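Local structure of hypothetical protein (2P3P) at residues R65-I70 against E77-I82; C93-V98 against V157-E162; R121-P126 against D164-R169. The protein is of unknown function but belongs to the DUF3256 family and has been seen to bind a magnesium ion. All blocks are in the same frame, centred on the assembly; numbering follows the deposited sequence. Where two conformers were deposited one is given.

Interaction 1. Residues R65-I70 against E77-I82; sequences RNFIRI and EVFMRI
Residues 67-70 and 77-82 run antiparallel, their axes 4.7 Å apart at closest approach and inclined at 174°, with I68 facing M80 and I70 facing V78 as hydrogen-bonded pairs. R69 and F79 form the non-hydrogen-bonded pair between them, and the tightest of the four backbone bonds is I70 N to V78 O at 2.7 Å. On the R69 and F79 face, one atom of the F79 ring, CD1, lies 3.4 Å above the centre of the R69 guanidinium, the two planes being 28° apart. The bend of the R69 chain about chi3 (-60°) folds the guanidinium back towards E77, whose OE2 meets it at the edge. That salt bridge, R69 NH1 to E77 OE2 at 3.0 Å, is weak as a hydrogen bond, while NH2 finds a second acid in E161. F67 lies beside F79 as well, but the rings, though near parallel, are slid apart, with centroids 5.8 Å from each other, and barely overlap; the closer touch is F67 CB on F79 CZ. On the other face, I68 CB packs against M80 CG (selenomethionine) at 3.9 Å, and helix 11-18 also touches I68. Just before strand 67-72, R81 NE donates to N66 O over 2.8 Å, with the carbonyl oxygen in the guanidinium plane. A water donates to the same N66 O at 2.7 Å and accepts from I82 N, so this oxygen is gripped twice where regular strand pairing gives out. The I68, I70, V78 and M80 side is thus purely apolar, whereas the R69 side mixes aromatic carbon with a guanidinium whose charge the carboxylates of E77 and E161 probably offset.

Interaction 2. Residues C93-V98 against V157-E162; sequences CVVTTV and VSLSEE
T97 and V157 are tied through one hydroxyl: S105 OG, on the neighbouring strand 104-111, is hydrogen-bonded to T97 OG1 and also accepts from the backbone N of V157. T97 OG1 itself stays 4.0 Å from V157 O, so the polar link between the two segments goes by way of S105 and no direct hydrogen bond joins them. Beyond that point the contact is apolar. V95 CG1 rests on V157 CG1 at 3.9 Å, and the two valine side chains cross at about a right angle. The other methyl of V95, CG2, faces L159 CB at 4.2 Å, which lets one valine touch two residues of the opposing strand. With CG of L159 anti to the backbone N (chi1 -180°) and CD2 continuing the extended chain, CD2 comes to 4.0 Å from C93 SG. The same leucine also touches F79 in strand 77-84 and L166 in its own sheet. Beyond L159 the chain leaves the strand through an ST turn at S160. All five residues that meet here are buried. The strand axes come no nearer than 7.9 Å and their directions differ by 144°, a spacing too wide for paired neighbours in one sheet. Spacing, angle and the lack of backbone bonds together identify face-to-face packing of two antiparallel sheets, the seven-stranded one containing 93-98 and the four-stranded one containing 157-159, across a hydrophobic core.

Interaction 3. Residues R121-P126 against D164-R169; sequences RFWQQP and DTLSIR
W123 presses the six-membered end of its indole against L166 and I168, and this is the tightly packed part of the contact. I168 CD1 comes in at the ring edge, near its plane, 3.7 Å from W123 CZ2. L166 CD1 approaches obliquely instead and lies 3.9 Å from CZ3 of the same ring. W123 reaches the strand because CG is anti to the backbone N (chi1 164°), so that the indole helps span the 10.9 Å between the W123 and L166 CA atoms. I168 is extended too, and its CD1 meets the CD and CG edge of the P126 ring, 3.9 Å from P126 CD. In the fold, this is a loop following strand 116-117 laid against one face of the four-stranded antiparallel sheet, with Y195 of strand 193-197 packing edge-to-face on W123 and touching both P126 and I168. Q125 marks the looser side. It is exposed, and its bend at chi2 brings OE1 round to accept from W123 NE1 at 3.0 Å, in the indole plane but with an N-H...O angle of 136°. That bond, together with Q125 N lying 3.6 Å above one indole face toward its rim, probably helps to fix the ring's rotation. Towards the strand, Q125 adds little, its OE1 merely brushing I168 CD1 at 3.8 Å.

Interaction 1 is pairing within the seven-stranded sheet, whereas strand 93-98 and loop 121-126 of interactions 2 and 3 pack onto the same face of the four-stranded sheet. Interactions 1 and 2 meet directly, since strands 77-84 and 90-98 are neighbours and F79 O probably accepts from V95 N. Interactions 2 and 3 join through strands 155-159 and 165-170, where S158 N probably bonds to S167 O and V157 CG2 lies 3.5 Å from I168 CD1. Interaction 2 is the most central, about 3 Å from the chain centre, and wholly buried; the others, each about 9 Å away, include exposed residues. Interaction 1 adds backbone bonds and a salt bridge to apolar contacts; carbon contacts carry the others.

Interaction 1. Residues R65-I70 against E77-I82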
ATOM      1  N   ARG A  65      17.447   1.820   1.984  0.50  8.30           N
ATOM      2  CA  ARG A  65      17.539   2.054   3.437  0.50  8.49           C
ATOM      3  C   ARG A  65      16.229   2.555   4.035  0.50  8.54           C
ATOM      4  O   ARG A  65      15.959   2.335   5.229  0.50  8.58           O
ATOM      5  CB  ARG A  65      18.669   3.051   3.768  0.50  8.56           C
ATOM      6  CG  ARG A  65      19.021   3.112   5.261  0.50  8.89           C
ATOM      7  CD  ARG A  65      19.835   4.337   5.621  0.50  9.88           C
ATOM      8  NE  ARG A  65      20.273   4.309   7.018  0.50 10.78           N
ATOM      9  CZ  ARG A  65      21.284   3.575   7.468  0.50 12.30           C
ATOM     10  NH1 ARG A  65      22.008   2.834   6.633  0.50 13.12           N
ATOM     11  NH2 ARG A  65      21.610   3.627   8.756  0.50 14.96           N
ATOM     12  N   ASN A  66      15.446   3.263   3.226  1.00  8.31           N
ATOM     13  CA  ASN A  66      14.176   3.824   3.672  1.00  8.66           C
ATOM     14  C   ASN A  66      12.900   3.219   3.129  1.00  9.13           C
ATOM     15  O   ASN A  66      11.822   3.611   3.566  1.00  9.05           O
ATOM     16  CB  ASN A  66      14.175   5.329   3.449  1.00  9.62           C
ATOM     17  CG  ASN A  66      15.251   6.010   4.273  1.00 11.62           C
ATOM     18  OD1 ASN A  66      16.060   6.761   3.740  1.00 19.55           O
ATOM     19  ND2 ASN A  66      15.276   5.727   5.574  1.00 12.27           N
ATOM     20  N   PHE A  67      13.001   2.258   2.228  1.00  7.68           N
ATOM     21  CA  PHE A  67      11.800   1.532   1.783  1.00  8.21           C
ATOM     22  C   PHE A  67      12.209   0.240   1.045  1.00  8.51           C
ATOM     23  O   PHE A  67      13.306   0.160   0.454  1.00  6.98           O
ATOM     24  CB  PHE A  67      10.975   2.422   0.841  1.00  8.62           C
ATOM     25  CG  PHE A  67      11.683   2.738  -0.469  1.00  8.63           C
ATOM     26  CD1 PHE A  67      11.537   1.892  -1.565  1.00 10.91           C
ATOM     27  CD2 PHE A  67      12.458   3.875  -0.609  1.00  9.12           C
ATOM     28  CE1 PHE A  67      12.187   2.143  -2.741  1.00 12.19           C
ATOM     29  CE2 PHE A  67      13.136   4.124  -1.848  1.00 10.04           C
ATOM     30  CZ  PHE A  67      12.982   3.269  -2.872  1.00  9.19           C
ATOM     31  N   ILE A  68      11.330  -0.756   1.088  1.00  8.65           N
ATOM     32  CA  ILE A  68      11.467  -1.982   0.324  1.00  7.85           C
ATOM     33  C   ILE A  68      10.166  -2.165  -0.483  1.00  8.17           C
ATOM     34  O   ILE A  68       9.067  -2.080   0.075  1.00  7.72           O
ATOM     35  CB  ILE A  68      11.694  -3.189   1.269  1.00  8.16           C
ATOM     36  CG1 ILE A  68      13.084  -3.045   1.932  1.00  7.04           C
ATOM     37  CG2 ILE A  68      11.466  -4.517   0.536  1.00  9.58           C
ATOM     38  CD1 ILE A  68      13.312  -3.955   3.049  1.00  6.99           C
ATOM     39  N   ARG A  69      10.314  -2.429  -1.785  1.00  7.15           N
ATOM     40  CA  ARG A  69       9.169  -2.639  -2.665  1.00  8.46           C
ATOM     41  C   ARG A  69       9.390  -3.961  -3.346  1.00  8.48           C
ATOM     42  O   ARG A  69      10.430  -4.170  -4.008  1.00  9.95           O
ATOM     43  CB  ARG A  69       9.024  -1.494  -3.680  1.00  7.78           C
ATOM     44  CG  ARG A  69       7.740  -1.597  -4.562  1.00  8.97           C
ATOM     45  CD  ARG A  69       7.680  -0.517  -5.647  1.00 10.49           C
ATOM     46  NE  ARG A  69       7.689   0.885  -5.223  1.00 10.96           N
ATOM     47  CZ  ARG A  69       6.642   1.572  -4.789  1.00 13.15           C
ATOM     48  NH1 ARG A  69       5.444   1.007  -4.569  1.00 11.85           N
ATOM     49  NH2 ARG A  69       6.816   2.842  -4.480  1.00 14.17           N
ATOM     50  N   ILE A  70       8.450  -4.862  -3.121  1.00  9.12           N
ATOM     51  CA  ILE A  70       8.477  -6.203  -3.652  1.00  8.77           C
ATOM     52  C   ILE A  70       7.304  -6.445  -4.637  1.00  8.14           C
ATOM     53  O   ILE A  70       6.151  -6.098  -4.350  1.00  8.00           O
ATOM     54  CB  ILE A  70       8.389  -7.183  -2.485  1.00  9.12           C
ATOM     55  CG1 ILE A  70       9.409  -6.808  -1.394  1.00  9.63           C
ATOM     56  CG2 ILE A  70       8.654  -8.554  -2.937  1.00 11.61           C
ATOM     57  CD1 ILE A  70       9.358  -7.709  -0.201  1.00 10.37           C
ATOM     58  N   GLU A  77       1.898  -6.412  -4.992  1.00  7.33           N
ATOM     59  CA  GLU A  77       2.978  -5.553  -4.482  1.00  7.94           C
ATOM     60  C   GLU A  77       2.950  -5.461  -2.962  1.00  6.49           C
ATOM     61  O   GLU A  77       1.901  -5.235  -2.378  1.00  6.16           O
ATOM     62  CB  GLU A  77       2.820  -4.141  -5.026  1.00  7.18           C
ATOM     63  CG  GLU A  77       3.864  -3.209  -4.499  1.00 12.03           C
ATOM     64  CD  GLU A  77       3.748  -1.837  -5.083  1.00 11.01           C
ATOM     65  OE1 GLU A  77       2.841  -1.098  -4.609  1.00 12.48           O
ATOM     66  OE2 GLU A  77       4.543  -1.517  -5.980  1.00 12.87           O
ATOM     67  N   VAL A  78       4.126  -5.569  -2.345  1.00  7.21           N
ATOM     68  CA  VAL A  78       4.330  -5.282  -0.925  1.00  7.75           C
ATOM     69  C   VAL A  78       5.335  -4.156  -0.810  1.00  8.41           C
ATOM     70  O   VAL A  78       6.472  -4.268  -1.310  1.00  8.03           O
ATOM     71  CB  VAL A  78       4.874  -6.545  -0.190  1.00  7.05           C
ATOM     72  CG1 VAL A  78       5.313  -6.226   1.316  1.00  8.83           C
ATOM     73  CG2 VAL A  78       3.940  -7.693  -0.302  1.00  7.29           C
ATOM     74  N   PHE A  79       4.911  -3.071  -0.150  1.00  8.43           N
ATOM     75  CA  PHE A  79       5.741  -1.897   0.013  1.00  8.20           C
ATOM     76  C   PHE A  79       5.801  -1.635   1.512  1.00  8.48           C
ATOM     77  O   PHE A  79       4.779  -1.593   2.160  1.00  8.72           O
ATOM     78  CB  PHE A  79       5.154  -0.719  -0.731  1.00  9.09           C
ATOM     79  CG  PHE A  79       5.975   0.510  -0.627  1.00  7.99           C
ATOM     80  CD1 PHE A  79       7.076   0.686  -1.475  1.00 10.90           C
ATOM     81  CD2 PHE A  79       5.677   1.485   0.310  1.00 11.33           C
ATOM     82  CE1 PHE A  79       7.875   1.859  -1.396  1.00  9.62           C
ATOM     83  CE2 PHE A  79       6.469   2.653   0.391  1.00 12.56           C
ATOM     84  CZ  PHE A  79       7.569   2.823  -0.443  1.00  9.44           C
HETATM   85  N   MSE A  80       6.994  -1.529   2.058  1.00  8.87           N
HETATM   86  CA  MSE A  80       7.108  -1.355   3.496  1.00  9.61           C
HETATM   87  C   MSE A  80       8.125  -0.308   3.847  1.00  8.99           C
HETATM   88  O   MSE A  80       9.140  -0.097   3.126  1.00  8.82           O
HETATM   89  CB  MSE A  80       7.480  -2.672   4.197  1.00 10.22           C
HETATM   90  CG  MSE A  80       8.848  -3.132   3.901  1.00  9.50           C
HETATM   91 SE   MSE A  80       9.318  -4.768   4.916  0.80 16.05          SE
HETATM   92  CE  MSE A  80       8.163  -5.964   3.969  1.00 12.07           C
ATOM     93  N   ARG A  81       7.846   0.355   4.961  1.00  8.90           N
ATOM     94  CA  ARG A  81       8.651   1.487   5.449  1.00  8.76           C
ATOM     95  C   ARG A  81       8.504   1.558   6.952  1.00  7.93           C
ATOM     96  O   ARG A  81       7.495   1.116   7.457  1.00  7.94           O
ATOM     97  CB  ARG A  81       8.150   2.810   4.887  1.00 10.05           C
ATOM     98  CG  ARG A  81       8.426   3.010   3.434  1.00 10.43           C
ATOM     99  CD  ARG A  81       8.398   4.472   3.045  1.00 11.25           C
ATOM    100  NE  ARG A  81       9.511   5.195   3.648  1.00 12.37           N
ATOM    101  CZ  ARG A  81       9.492   6.489   3.894  1.00 13.62           C
ATOM    102  NH1 ARG A  81       8.402   7.191   3.654  1.00 13.48           N
ATOM    103  NH2 ARG A  81      10.555   7.067   4.428  1.00 15.73           N
ATOM    104  N   ILE A  82       9.483   2.168   7.625  1.00  7.69           N
ATOM    105  CA  ILE A  82       9.389   2.587   9.012  1.00  8.65           C
ATOM    106  C   ILE A  82       8.736   3.978   9.052  1.00  8.92           C
ATOM    107  O   ILE A  82       9.055   4.855   8.272  1.00 10.34           O
ATOM    108  CB  ILE A  82      10.806   2.684   9.687  1.00  9.67           C
ATOM    109  CG1 ILE A  82      11.491   1.350   9.656  1.00 10.41           C
ATOM    110  CG2 ILE A  82      10.691   3.006  11.202  1.00  9.10           C
ATOM    111  CD1 ILE A  82      10.804   0.352  10.536  1.00 12.75           C
TER
HETATM  112  O   HOH W   1      11.570   3.474   6.213  1.00 26.66           O

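Interaction 2. Residues C93-V98 against V157-E162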
ATOM      1  N   CYS A  93       5.025   0.037   8.531  1.00  6.88           N
ATOM      2  CA  CYS A  93       3.827   0.204   7.733  1.00  7.31           C
ATOM      3  C   CYS A  93       4.033  -0.569   6.456  1.00  7.40           C
ATOM      4  O   CYS A  93       5.059  -0.375   5.773  1.00  5.89           O
ATOM      5  CB  CYS A  93       3.612   1.688   7.411  1.00  7.96           C
ATOM      6  SG  CYS A  93       2.128   1.987   6.342  1.00  8.63           S
ATOM      7  N   VAL A  94       3.090  -1.470   6.134  1.00  7.33           N
ATOM      8  CA  VAL A  94       3.261  -2.338   4.986  1.00  7.89           C
ATOM      9  C   VAL A  94       1.998  -2.153   4.188  1.00  7.89           C
ATOM     10  O   VAL A  94       0.901  -2.229   4.738  1.00  9.92           O
ATOM     11  CB  VAL A  94       3.480  -3.844   5.346  1.00  7.34           C
ATOM     12  CG1 VAL A  94       3.805  -4.671   4.084  1.00  7.34           C
ATOM     13  CG2 VAL A  94       4.601  -4.013   6.339  1.00  9.71           C
ATOM     14  N   VAL A  95       2.159  -1.860   2.905  1.00  8.59           N
ATOM     15  CA  VAL A  95       1.026  -1.648   2.025  1.00  8.24           C
ATOM     16  C   VAL A  95       1.108  -2.747   0.975  1.00  9.55           C
ATOM     17  O   VAL A  95       2.104  -2.859   0.241  1.00  6.78           O
ATOM     18  CB  VAL A  95       1.036  -0.232   1.340  1.00  7.86           C
ATOM     19  CG1 VAL A  95      -0.208  -0.048   0.465  1.00  7.36           C
ATOM     20  CG2 VAL A  95       1.138   0.881   2.342  1.00  8.42           C
ATOM     21  N   THR A  96       0.063  -3.551   0.913  1.00  9.30           N
ATOM     22  CA  THR A  96       0.051  -4.721   0.031  1.00  8.59           C
ATOM     23  C   THR A  96      -1.094  -4.532  -0.939  1.00  8.68           C
ATOM     24  O   THR A  96      -2.264  -4.379  -0.512  1.00  8.99           O
ATOM     25  CB  THR A  96      -0.107  -6.041   0.790  1.00  8.93           C
ATOM     26  OG1 THR A  96       0.907  -6.180   1.791  1.00  6.38           O
ATOM     27  CG2 THR A  96      -0.024  -7.237  -0.200  1.00  9.24           C
ATOM     28  N   THR A  97      -0.774  -4.545  -2.231  1.00  7.66           N
ATOM     29  CA  THR A  97      -1.692  -4.156  -3.270  1.00  8.33           C
ATOM     30  C   THR A  97      -1.801  -5.227  -4.338  1.00  8.76           C
ATOM     31  O   THR A  97      -0.819  -5.519  -5.066  1.00  8.18           O
ATOM     32  CB  THR A  97      -1.258  -2.817  -3.965  1.00  7.55           C
ATOM     33  OG1 THR A  97      -1.059  -1.774  -3.011  1.00  9.18           O
ATOM     34  CG2 THR A  97      -2.310  -2.401  -4.978  1.00  8.98           C
ATOM     35  N   VAL A  98      -2.986  -5.824  -4.455  1.00  9.63           N
ATOM     36  CA  VAL A  98      -3.243  -6.724  -5.605  1.00 10.44           C
ATOM     37  C   VAL A  98      -3.412  -5.809  -6.838  1.00 11.77           C
ATOM     38  O   VAL A  98      -3.981  -4.721  -6.736  1.00 11.71           O
ATOM     39  CB  VAL A  98      -4.465  -7.634  -5.366  1.00 11.47           C
ATOM     40  CG1 VAL A  98      -4.290  -8.410  -4.093  1.00 12.20           C
ATOM     41  CG2 VAL A  98      -5.716  -6.811  -5.292  1.00 13.41           C
ATOM     42  N   VAL A 157      -3.551   2.353  -2.749  1.00  7.68           N
ATOM     43  CA  VAL A 157      -2.703   3.217  -1.980  1.00  7.30           C
ATOM     44  C   VAL A 157      -1.244   3.212  -2.462  1.00  7.47           C
ATOM     45  O   VAL A 157      -0.705   2.168  -2.794  1.00  7.63           O
ATOM     46  CB  VAL A 157      -2.730   2.732  -0.542  1.00  7.59           C
ATOM     47  CG1 VAL A 157      -1.745   3.506   0.316  1.00  8.45           C
ATOM     48  CG2 VAL A 157      -4.201   2.826   0.024  1.00  7.14           C
ATOM     49  N   SER A 158      -0.640   4.397  -2.453  1.00  8.68           N
ATOM     50  CA  SER A 158       0.817   4.572  -2.661  1.00  7.62           C
ATOM     51  C   SER A 158       1.433   5.351  -1.489  1.00  7.55           C
ATOM     52  O   SER A 158       1.207   6.542  -1.343  1.00  7.03           O
ATOM     53  CB  SER A 158       1.087   5.354  -3.932  1.00  8.12           C
ATOM     54  OG  SER A 158       2.476   5.312  -4.242  1.00  7.95           O
ATOM     55  N   LEU A 159       2.191   4.669  -0.666  1.00  7.28           N
ATOM     56  CA  LEU A 159       2.989   5.357   0.377  1.00  7.56           C
ATOM     57  C   LEU A 159       4.223   5.971  -0.282  1.00  6.54           C
ATOM     58  O   LEU A 159       4.914   5.332  -1.115  1.00  4.98           O
ATOM     59  CB  LEU A 159       3.362   4.312   1.445  1.00  7.94           C
ATOM     60  CG  LEU A 159       4.173   4.773   2.626  1.00  7.11           C
ATOM     61  CD1 LEU A 159       3.442   5.855   3.409  1.00  9.28           C
ATOM     62  CD2 LEU A 159       4.452   3.518   3.484  1.00  6.43           C
ATOM     63  N   SER A 160       4.504   7.233   0.038  1.00  7.42           N
ATOM     64  CA  SER A 160       5.726   7.872  -0.441  1.00  7.86           C
ATOM     65  C   SER A 160       7.000   7.126  -0.030  1.00  8.44           C
ATOM     66  O   SER A 160       7.099   6.506   1.050  1.00  9.13           O
ATOM     67  CB  SER A 160       5.821   9.334   0.022  1.00  8.02           C
ATOM     68  OG  SER A 160       7.030   9.972  -0.469  1.00  9.15           O
ATOM     69  N   GLU A 161       7.986   7.181  -0.914  1.00  8.24           N
ATOM     70  CA  GLU A 161       9.308   6.651  -0.640  1.00  9.10           C
ATOM     71  C   GLU A 161      10.129   7.578   0.243  1.00 10.47           C
ATOM     72  O   GLU A 161      11.095   7.148   0.843  1.00 11.87           O
ATOM     73  CB  GLU A 161      10.075   6.405  -1.945  1.00  8.71           C
ATOM     74  CG  GLU A 161       9.400   5.308  -2.776  1.00  8.92           C
ATOM     75  CD  GLU A 161       9.713   5.344  -4.249  1.00  9.98           C
ATOM     76  OE1 GLU A 161      10.874   5.671  -4.628  1.00  9.69           O
ATOM     77  OE2 GLU A 161       8.796   4.980  -5.037  1.00 12.13           O
ATOM     78  N   GLU A 162       9.790   8.858   0.251  1.00 11.63           N
ATOM     79  CA  GLU A 162      10.691   9.866   0.789  1.00 12.65           C
ATOM     80  C   GLU A 162      10.114  10.798   1.853  1.00 11.91           C
ATOM     81  O   GLU A 162      10.885  11.511   2.479  1.00 12.16           O
ATOM     82  CB  GLU A 162      11.250  10.706  -0.353  1.00 13.52           C
ATOM     83  CG  GLU A 162      11.193   9.969  -1.669  1.00 15.96           C
ATOM     84  CD  GLU A 162      11.833  10.716  -2.782  1.00 17.19           C
ATOM     85  OE1 GLU A 162      12.270  11.883  -2.561  1.00 25.10           O
ATOM     86  OE2 GLU A 162      11.892  10.126  -3.889  1.00 23.33           O
TER

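Interaction 3. Residues R121-P126 against D164-R169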
ATOM      1  N   ARG A 121      -6.168   2.418  14.411  1.00 11.91           N
ATOM      2  CA  ARG A 121      -5.536   3.393  15.257  1.00 12.05           C
ATOM      3  C   ARG A 121      -4.756   4.433  14.430  1.00 12.14           C
ATOM      4  O   ARG A 121      -4.658   5.611  14.804  1.00 13.01           O
ATOM      5  CB  ARG A 121      -4.578   2.666  16.185  1.00 12.22           C
ATOM      6  CG  ARG A 121      -4.217   3.472  17.366  1.00 13.85           C
ATOM      7  CD  ARG A 121      -2.843   3.100  17.879  1.00 18.76           C
ATOM      8  NE  ARG A 121      -2.336   4.236  18.630  1.00 21.28           N
ATOM      9  CZ  ARG A 121      -1.593   4.167  19.719  1.00 20.93           C
ATOM     10  NH1 ARG A 121      -1.251   2.999  20.239  1.00 22.50           N
ATOM     11  NH2 ARG A 121      -1.213   5.290  20.292  1.00 20.71           N
ATOM     12  N   PHE A 122      -4.183   3.967  13.324  1.00 11.03           N
ATOM     13  CA  PHE A 122      -3.298   4.757  12.490  1.00 11.20           C
ATOM     14  C   PHE A 122      -3.899   5.223  11.176  1.00 10.83           C
ATOM     15  O   PHE A 122      -3.375   6.135  10.512  1.00 12.41           O
ATOM     16  CB  PHE A 122      -2.076   3.884  12.151  1.00 10.92           C
ATOM     17  CG  PHE A 122      -1.428   3.287  13.336  1.00 10.82           C
ATOM     18  CD1 PHE A 122      -0.690   4.065  14.178  1.00 11.64           C
ATOM     19  CD2 PHE A 122      -1.574   1.943  13.626  1.00 13.02           C
ATOM     20  CE1 PHE A 122      -0.043   3.513  15.301  1.00 11.42           C
ATOM     21  CE2 PHE A 122      -0.944   1.391  14.723  1.00 11.82           C
ATOM     22  CZ  PHE A 122      -0.182   2.181  15.559  1.00 12.03           C
ATOM     23  N   TRP A 123      -4.953   4.561  10.748  1.00 10.36           N
ATOM     24  CA  TRP A 123      -5.494   4.785   9.424  1.00 10.21           C
ATOM     25  C   TRP A 123      -6.990   4.486   9.388  1.00 10.18           C
ATOM     26  O   TRP A 123      -7.437   3.436   9.860  1.00 10.69           O
ATOM     27  CB  TRP A 123      -4.772   3.880   8.426  1.00 10.08           C
ATOM     28  CG  TRP A 123      -5.475   3.732   7.095  1.00  7.96           C
ATOM     29  CD1 TRP A 123      -6.191   2.662   6.660  1.00  7.54           C
ATOM     30  CD2 TRP A 123      -5.511   4.696   6.052  1.00  8.10           C
ATOM     31  NE1 TRP A 123      -6.707   2.912   5.391  1.00  9.01           N
ATOM     32  CE2 TRP A 123      -6.302   4.153   4.998  1.00  8.43           C
ATOM     33  CE3 TRP A 123      -4.977   5.981   5.905  1.00  9.13           C
ATOM     34  CZ2 TRP A 123      -6.537   4.840   3.811  1.00  7.17           C
ATOM     35  CZ3 TRP A 123      -5.181   6.642   4.721  1.00  8.98           C
ATOM     36  CH2 TRP A 123      -5.966   6.075   3.691  1.00  9.70           C
ATOM     37  N   GLN A 124      -7.764   5.426   8.861  1.00  9.04           N
ATOM     38  CA  GLN A 124      -9.186   5.223   8.619  1.00 10.10           C
ATOM     39  C   GLN A 124      -9.429   5.221   7.108  1.00  8.96           C
ATOM     40  O   GLN A 124      -9.262   6.244   6.458  1.00  8.79           O
ATOM     41  CB  GLN A 124     -10.042   6.335   9.262  1.00  9.99           C
ATOM     42  CG  GLN A 124     -11.515   6.231   9.020  1.00  9.95           C
ATOM     43  CD  GLN A 124     -12.350   7.321   9.755  1.00 12.45           C
ATOM     44  OE1 GLN A 124     -11.875   7.972  10.721  1.00 12.06           O
ATOM     45  NE2 GLN A 124     -13.603   7.479   9.335  1.00 15.92           N
ATOM     46  N   GLN A 125      -9.908   4.114   6.568  1.00  9.25           N
ATOM     47  CA  GLN A 125     -10.152   4.029   5.120  1.00  9.59           C
ATOM     48  C   GLN A 125     -11.218   5.073   4.716  1.00  8.90           C
ATOM     49  O   GLN A 125     -12.264   5.155   5.337  1.00 10.03           O
ATOM     50  CB  GLN A 125     -10.658   2.625   4.743  1.00  8.97           C
ATOM     51  CG  GLN A 125     -10.800   2.338   3.262  1.00  8.84           C
ATOM     52  CD  GLN A 125      -9.477   2.010   2.568  1.00  5.91           C
ATOM     53  OE1 GLN A 125      -8.433   2.388   3.039  1.00  8.89           O
ATOM     54  NE2 GLN A 125      -9.539   1.344   1.426  1.00  2.17           N
ATOM     55  N   PRO A 126     -10.929   5.901   3.709  1.00  9.82           N
ATOM     56  CA  PRO A 126     -11.981   6.826   3.279  1.00 10.57           C
ATOM     57  C   PRO A 126     -13.185   6.107   2.687  1.00 10.68           C
ATOM     58  O   PRO A 126     -13.050   4.948   2.284  1.00 12.18           O
ATOM     59  CB  PRO A 126     -11.300   7.690   2.216  1.00 10.75           C
ATOM     60  CG  PRO A 126     -10.095   6.975   1.786  1.00  9.37           C
ATOM     61  CD  PRO A 126      -9.689   6.034   2.916  1.00  9.91           C
ATOM     62  N   ASP A 164       6.682  11.156   4.909  1.00 10.53           N
ATOM     63  CA  ASP A 164       5.692  10.384   5.662  1.00 10.64           C
ATOM     64  C   ASP A 164       4.273  10.816   5.192  1.00 10.12           C
ATOM     65  O   ASP A 164       3.466  11.413   5.914  1.00  9.58           O
ATOM     66  CB  ASP A 164       5.918  10.490   7.196  1.00 11.98           C
ATOM     67  CG  ASP A 164       7.316  10.020   7.652  1.00 13.01           C
ATOM     68  OD1 ASP A 164       7.993   9.272   6.905  1.00 13.47           O
ATOM     69  OD2 ASP A 164       7.730  10.369   8.803  1.00 12.72           O
ATOM     70  N   THR A 165       4.002  10.483   3.940  1.00  9.30           N
ATOM     71  CA  THR A 165       2.754  10.814   3.291  1.00  9.13           C
ATOM     72  C   THR A 165       2.352   9.642   2.403  1.00  8.21           C
ATOM     73  O   THR A 165       3.206   8.852   1.972  1.00  9.36           O
ATOM     74  CB  THR A 165       2.877  12.116   2.447  1.00  8.24           C
ATOM     75  OG1 THR A 165       3.794  11.941   1.346  1.00 11.76           O
ATOM     76  CG2 THR A 165       3.349  13.301   3.306  1.00 10.23           C
ATOM     77  N   LEU A 166       1.063   9.570   2.098  1.00  7.81           N
ATOM     78  CA  LEU A 166       0.503   8.556   1.186  1.00  8.36           C
ATOM     79  C   LEU A 166      -0.611   9.191   0.403  1.00  8.23           C
ATOM     80  O   LEU A 166      -1.186  10.199   0.853  1.00  8.78           O
ATOM     81  CB  LEU A 166       0.007   7.309   1.923  1.00  9.53           C
ATOM     82  CG  LEU A 166      -1.260   7.297   2.790  1.00 11.17           C
ATOM     83  CD1 LEU A 166      -2.548   7.392   1.988  1.00 12.49           C
ATOM     84  CD2 LEU A 166      -1.286   5.983   3.641  1.00  9.31           C
ATOM     85  N   SER A 167      -0.887   8.605  -0.768  1.00  7.80           N
ATOM     86  CA  SER A 167      -1.951   9.004  -1.646  1.00  8.30           C
ATOM     87  C   SER A 167      -2.823   7.777  -1.904  1.00  8.07           C
ATOM     88  O   SER A 167      -2.337   6.642  -1.941  1.00 10.17           O
ATOM     89  CB  SER A 167      -1.334   9.545  -2.942  1.00  9.01           C
ATOM     90  OG  SER A 167      -2.272  10.065  -3.828  1.00 12.54           O
ATOM     91  N   ILE A 168      -4.126   7.976  -1.986  1.00  7.82           N
ATOM     92  CA  ILE A 168      -5.057   6.867  -2.229  1.00  6.81           C
ATOM     93  C   ILE A 168      -6.017   7.270  -3.329  1.00  6.96           C
ATOM     94  O   ILE A 168      -6.595   8.363  -3.284  1.00  6.74           O
ATOM     95  CB  ILE A 168      -5.770   6.418  -0.912  1.00  7.61           C
ATOM     96  CG1 ILE A 168      -6.637   5.147  -1.118  1.00  7.31           C
ATOM     97  CG2 ILE A 168      -6.533   7.634  -0.244  1.00  6.08           C
ATOM     98  CD1 ILE A 168      -7.231   4.617   0.207  1.00  5.60           C
ATOM     99  N   ARG A 169      -6.202   6.376  -4.298  1.00  6.83           N
ATOM    100  CA  ARG A 169      -7.011   6.621  -5.472  1.00  7.49           C
ATOM    101  C   ARG A 169      -8.096   5.550  -5.493  1.00  8.57           C
ATOM    102  O   ARG A 169      -7.812   4.377  -5.201  1.00 10.02           O
ATOM    103  CB  ARG A 169      -6.182   6.573  -6.764  1.00  7.62           C
ATOM    104  CG  ARG A 169      -5.539   5.251  -7.067  1.00  9.80           C
ATOM    105  CD  ARG A 169      -4.620   5.257  -8.297  1.00  9.48           C
ATOM    106  NE  ARG A 169      -3.516   6.218  -8.173  1.00 12.00           N
ATOM    107  CZ  ARG A 169      -2.959   6.859  -9.207  1.00 13.53           C
ATOM    108  NH1 ARG A 169      -3.363   6.637 -10.446  1.00 15.96           N
ATOM    109  NH2 ARG A 169      -1.977   7.709  -9.007  1.00 14.99           N
TER